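PDB 3UMC: haloacid dehalogenase from Pseudomonas aeruginosa, which probably catalyses the hydrolytic removal of halogen from L-2-haloacids to give hydroxy acids. Local coordinates for residues A[30-44]-A[112-125]. Residues are numbered along the deposited sequence; the frame is centred on the assembly and turned at random.
Sequences FGTLVDWRSSLIEQF and ITGFWHRLRPWPDT
Arg120, Trp122 and Phe115 carry much of this contact, in which the two connections between the Rossmann-like core of a HAD hydrolase and its helical cap run antiparallel, paired weakly as two short strands at Val34 and Pro121. At the core end the Trp122 indole lies across Asp35, whose CB sits over the six-membered ring, 3.5 Å from its centroid, with the carboxylate nearly parallel to the ring. That indole is pinned at its edge, where Trp122 NE1 donates to Gly31 O at 2.7 Å. Two residues before Asp35, Leu33 O is gripped twice, by Trp122 N and by Thr125 OG1, the hydroxyl lying in the carbonyl plane on a lone pair. Midway, Leu119 spreads its methyls between Phe30 and Leu40, while Ser39 OG accepts from Arg120 N at 2.9 Å. The Arg120 side chain runs extended as far as CD and bends at chi3, bringing its guanidinium edge to Glu42 in a long, weak salt bridge (Arg120 NH2 to Glu42 OE1 3.3 Å).

In the cap, Phe115 is sandwiched between Gln43 CB over one face and Ile112 CA over the other, and it turns its edge to the face of Phe44 in a T-shaped pair (planes at 81°). Beyond CG the Gln43 chain runs extended (chi2 179°), carrying its amide past the Phe115 ring to the backbone, where Gln43 NE2 donates almost straight to Phe115 O at 2.9 Å (171° at the hydrogen).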
# COMPACT_ATOMS: atom_id res chain seq x y z
N PHE A 30 -5.98 14.63 2.29
CA PHE A 30 -6.16 16.05 2.04
C PHE A 30 -6.94 16.75 3.12
O PHE A 30 -8.05 16.36 3.43
CB PHE A 30 -6.85 16.32 0.68
CG PHE A 30 -5.98 15.96 -0.50
CD1 PHE A 30 -4.64 15.90 -0.40
CD2 PHE A 30 -6.52 15.68 -1.70
CE1 PHE A 30 -3.87 15.56 -1.49
CE2 PHE A 30 -5.72 15.38 -2.81
CZ PHE A 30 -4.42 15.33 -2.68
N GLY A 31 -6.34 17.76 3.70
CA GLY A 31 -6.95 18.51 4.77
C GLY A 31 -6.79 17.83 6.11
O GLY A 31 -6.35 18.42 7.07
N THR A 32 -7.18 16.57 6.20
CA THR A 32 -7.04 15.85 7.47
C THR A 32 -5.58 15.77 7.98
O THR A 32 -5.34 15.95 9.12
CB THR A 32 -7.62 14.44 7.35
OG1 THR A 32 -9.01 14.55 7.04
CG2 THR A 32 -7.45 13.65 8.67
N LEU A 33 -4.63 15.46 7.12
CA LEU A 33 -3.25 15.24 7.48
C LEU A 33 -2.33 16.31 6.88
O LEU A 33 -1.31 16.58 7.47
CB LEU A 33 -2.83 13.87 6.96
CG LEU A 33 -3.53 12.60 7.55
CD1 LEU A 33 -2.83 11.31 7.06
CD2 LEU A 33 -3.47 12.54 9.04
N VAL A 34 -2.67 16.89 5.72
CA VAL A 34 -1.79 17.84 5.00
C VAL A 34 -2.56 19.08 4.59
O VAL A 34 -3.77 19.06 4.30
CB VAL A 34 -1.12 17.22 3.73
CG1 VAL A 34 -0.17 16.02 4.11
CG2 VAL A 34 -2.19 16.80 2.73
N ASP A 35 -1.85 20.19 4.62
CA ASP A 35 -2.42 21.50 4.32
C ASP A 35 -2.18 21.79 2.87
O ASP A 35 -1.17 22.39 2.50
CB ASP A 35 -1.72 22.54 5.19
CG ASP A 35 -2.22 23.98 4.99
OD1 ASP A 35 -3.16 24.25 4.18
OD2 ASP A 35 -1.58 24.80 5.67
N TRP A 36 -3.14 21.40 2.04
CA TRP A 36 -3.00 21.54 0.61
C TRP A 36 -3.01 23.03 0.21
O TRP A 36 -2.26 23.46 -0.64
CB TRP A 36 -4.07 20.71 -0.12
CG TRP A 36 -5.42 20.98 0.30
CD1 TRP A 36 -6.14 20.34 1.32
CD2 TRP A 36 -6.28 22.01 -0.21
NE1 TRP A 36 -7.39 20.92 1.45
CE2 TRP A 36 -7.50 21.95 0.54
CE3 TRP A 36 -6.12 23.01 -1.20
CZ2 TRP A 36 -8.54 22.85 0.32
CZ3 TRP A 36 -7.17 23.89 -1.43
CH2 TRP A 36 -8.36 23.81 -0.67
N ARG A 37 -3.87 23.82 0.84
CA ARG A 37 -4.09 25.18 0.42
C ARG A 37 -2.81 26.02 0.55
O ARG A 37 -2.40 26.69 -0.45
CB ARG A 37 -5.23 25.78 1.22
CG ARG A 37 -5.52 27.22 0.91
CD ARG A 37 -6.79 27.67 1.55
NE ARG A 37 -7.26 28.93 0.96
CZ ARG A 37 -6.88 30.13 1.36
NH1 ARG A 37 -6.01 30.29 2.34
NH2 ARG A 37 -7.38 31.21 0.76
N SER A 38 -2.18 25.99 1.73
CA SER A 38 -0.88 26.68 1.91
C SER A 38 0.19 26.22 0.91
O SER A 38 0.98 27.05 0.37
CB SER A 38 -0.25 26.52 3.31
OG SER A 38 -1.04 27.09 4.33
N SER A 39 0.27 24.90 0.70
CA SER A 39 1.28 24.34 -0.19
C SER A 39 1.04 24.75 -1.64
O SER A 39 1.99 24.99 -2.38
CB SER A 39 1.32 22.81 -0.07
OG SER A 39 1.68 22.44 1.25
N LEU A 40 -0.20 24.78 -2.07
CA LEU A 40 -0.43 25.19 -3.42
C LEU A 40 -0.11 26.69 -3.53
O LEU A 40 0.57 27.11 -4.45
CB LEU A 40 -1.85 24.87 -3.89
CG LEU A 40 -1.98 23.53 -4.63
CD1 LEU A 40 -1.50 22.29 -3.79
CD2 LEU A 40 -3.37 23.33 -5.10
N ILE A 41 -0.57 27.51 -2.60
CA ILE A 41 -0.34 28.96 -2.68
C ILE A 41 1.14 29.21 -2.84
O ILE A 41 1.58 29.93 -3.75
CB ILE A 41 -0.89 29.72 -1.46
CG1 ILE A 41 -2.38 29.74 -1.53
CG2 ILE A 41 -0.41 31.17 -1.40
CD1 ILE A 41 -2.99 30.19 -0.29
N GLU A 42 1.91 28.59 -1.95
CA GLU A 42 3.34 28.71 -1.95
C GLU A 42 3.97 28.35 -3.30
O GLU A 42 4.92 29.01 -3.74
CB GLU A 42 3.87 27.81 -0.87
CG GLU A 42 5.33 28.00 -0.49
CD GLU A 42 5.60 27.68 0.99
OE1 GLU A 42 4.62 27.63 1.81
OE2 GLU A 42 6.81 27.52 1.34
N GLN A 43 3.44 27.34 -3.97
CA GLN A 43 4.06 26.85 -5.16
C GLN A 43 3.73 27.81 -6.33
O GLN A 43 4.55 28.07 -7.19
CB GLN A 43 3.62 25.40 -5.44
CG GLN A 43 4.36 24.37 -4.56
CD GLN A 43 3.89 22.94 -4.81
OE1 GLN A 43 4.58 22.14 -5.45
NE2 GLN A 43 2.72 22.64 -4.35
N PHE A 44 2.50 28.29 -6.35
CA PHE A 44 2.11 29.35 -7.27
C PHE A 44 2.98 30.62 -7.19
O PHE A 44 3.24 31.21 -8.23
CB PHE A 44 0.66 29.74 -7.08
CG PHE A 44 -0.29 28.84 -7.78
CD1 PHE A 44 -0.29 28.77 -9.15
CD2 PHE A 44 -1.17 28.02 -7.06
CE1 PHE A 44 -1.16 27.92 -9.83
CE2 PHE A 44 -2.05 27.18 -7.72
CZ PHE A 44 -2.04 27.12 -9.11
N ILE A 112 2.16 22.32 -12.88
CA ILE A 112 1.19 22.89 -11.96
C ILE A 112 0.27 21.81 -11.37
O ILE A 112 0.01 21.81 -10.20
CB ILE A 112 0.37 24.03 -12.64
CG1 ILE A 112 1.30 25.22 -13.00
CG2 ILE A 112 -0.78 24.52 -11.77
CD1 ILE A 112 0.74 26.08 -14.15
N THR A 113 -0.21 20.91 -12.21
CA THR A 113 -0.94 19.74 -11.79
C THR A 113 -0.26 18.89 -10.71
O THR A 113 -0.95 18.26 -9.90
CB THR A 113 -1.23 18.88 -13.01
OG1 THR A 113 -2.12 19.61 -13.84
CG2 THR A 113 -1.88 17.55 -12.63
N GLY A 114 1.07 18.88 -10.72
CA GLY A 114 1.89 18.10 -9.79
C GLY A 114 2.14 18.85 -8.48
O GLY A 114 2.85 18.36 -7.58
N PHE A 115 1.60 20.05 -8.39
CA PHE A 115 1.59 20.83 -7.15
C PHE A 115 0.95 20.06 -6.01
O PHE A 115 1.39 20.13 -4.88
CB PHE A 115 0.78 22.11 -7.37
CG PHE A 115 1.55 23.23 -8.00
CD1 PHE A 115 2.83 23.05 -8.54
CD2 PHE A 115 0.99 24.52 -8.06
CE1 PHE A 115 3.53 24.11 -9.11
CE2 PHE A 115 1.71 25.60 -8.65
CZ PHE A 115 2.96 25.38 -9.15
N TRP A 116 -0.10 19.35 -6.35
CA TRP A 116 -0.83 18.54 -5.40
C TRP A 116 -0.03 17.35 -4.93
O TRP A 116 -0.55 16.64 -4.14
CB TRP A 116 -2.05 18.01 -6.05
CG TRP A 116 -3.00 19.01 -6.37
CD1 TRP A 116 -3.22 19.54 -7.60
CD2 TRP A 116 -3.99 19.54 -5.51
NE1 TRP A 116 -4.28 20.41 -7.55
CE2 TRP A 116 -4.77 20.43 -6.26
CE3 TRP A 116 -4.29 19.36 -4.15
CZ2 TRP A 116 -5.82 21.17 -5.71
CZ3 TRP A 116 -5.36 20.07 -3.61
CH2 TRP A 116 -6.10 20.98 -4.39
N HIS A 117 1.20 17.16 -5.39
CA HIS A 117 1.97 15.99 -5.08
C HIS A 117 2.96 16.29 -3.99
O HIS A 117 3.59 15.38 -3.44
CB HIS A 117 2.69 15.52 -6.36
CG HIS A 117 1.78 14.90 -7.40
ND1 HIS A 117 2.05 13.67 -7.98
CD2 HIS A 117 0.64 15.33 -7.97
CE1 HIS A 117 1.10 13.37 -8.85
NE2 HIS A 117 0.22 14.36 -8.86
N ARG A 118 3.05 17.57 -3.60
CA ARG A 118 4.02 17.98 -2.59
C ARG A 118 3.27 18.81 -1.58
O ARG A 118 2.99 19.98 -1.85
CB ARG A 118 5.11 18.80 -3.27
CG ARG A 118 6.02 17.94 -4.19
CD ARG A 118 7.22 18.71 -4.81
NE ARG A 118 6.70 19.73 -5.71
CZ ARG A 118 6.17 19.49 -6.91
NH1 ARG A 118 6.12 18.27 -7.42
NH2 ARG A 118 5.70 20.51 -7.61
N LEU A 119 2.87 18.21 -0.44
CA LEU A 119 2.00 18.94 0.47
C LEU A 119 2.49 18.87 1.88
O LEU A 119 2.81 17.79 2.34
CB LEU A 119 0.55 18.43 0.40
CG LEU A 119 0.01 18.25 -0.97
CD1 LEU A 119 -1.18 17.41 -0.90
CD2 LEU A 119 -0.29 19.63 -1.72
N ARG A 120 2.44 20.01 2.58
CA ARG A 120 2.98 20.12 3.87
C ARG A 120 2.05 19.44 4.89
O ARG A 120 0.88 19.72 4.93
CB ARG A 120 3.16 21.59 4.24
CG ARG A 120 3.68 21.82 5.70
CD ARG A 120 3.91 23.41 6.08
NE ARG A 120 5.01 23.91 5.26
CZ ARG A 120 4.88 24.64 4.13
NH1 ARG A 120 5.98 24.94 3.44
NH2 ARG A 120 3.67 25.07 3.70
N PRO A 121 2.61 18.63 5.75
CA PRO A 121 1.88 18.05 6.88
C PRO A 121 1.49 19.12 7.94
O PRO A 121 2.31 19.99 8.19
CB PRO A 121 2.89 17.09 7.47
CG PRO A 121 4.23 17.61 7.11
CD PRO A 121 4.06 18.29 5.80
N TRP A 122 0.32 19.02 8.60
CA TRP A 122 0.13 19.78 9.85
C TRP A 122 1.19 19.43 10.89
O TRP A 122 1.76 18.34 10.83
CB TRP A 122 -1.28 19.59 10.42
CG TRP A 122 -2.40 19.92 9.41
CD1 TRP A 122 -3.20 19.03 8.81
CD2 TRP A 122 -2.79 21.19 8.93
NE1 TRP A 122 -4.09 19.64 7.99
CE2 TRP A 122 -3.86 20.99 8.03
CE3 TRP A 122 -2.36 22.50 9.18
CZ2 TRP A 122 -4.49 22.02 7.38
CZ3 TRP A 122 -3.00 23.55 8.53
CH2 TRP A 122 -4.07 23.30 7.65
N PRO A 123 1.44 20.32 11.89
CA PRO A 123 2.51 20.11 12.89
C PRO A 123 2.46 18.83 13.67
O PRO A 123 3.51 18.33 14.14
CB PRO A 123 2.30 21.27 13.87
CG PRO A 123 1.74 22.40 12.98
CD PRO A 123 0.83 21.67 12.01
N ASP A 124 1.24 18.28 13.80
CA ASP A 124 1.02 17.06 14.54
C ASP A 124 1.08 15.79 13.68
O ASP A 124 1.08 14.68 14.20
CB ASP A 124 -0.35 17.11 15.23
CG ASP A 124 -1.53 17.26 14.24
OD1 ASP A 124 -1.75 18.38 13.70
OD2 ASP A 124 -2.29 16.32 14.06
N THR A 125 1.00 15.94 12.38
CA THR A 125 0.68 14.77 11.57
C THR A 125 1.73 13.67 11.71
O THR A 125 1.42 12.54 12.07
CB THR A 125 0.51 15.12 10.09
OG1 THR A 125 -0.69 15.88 9.94
CG2 THR A 125 0.47 13.84 9.18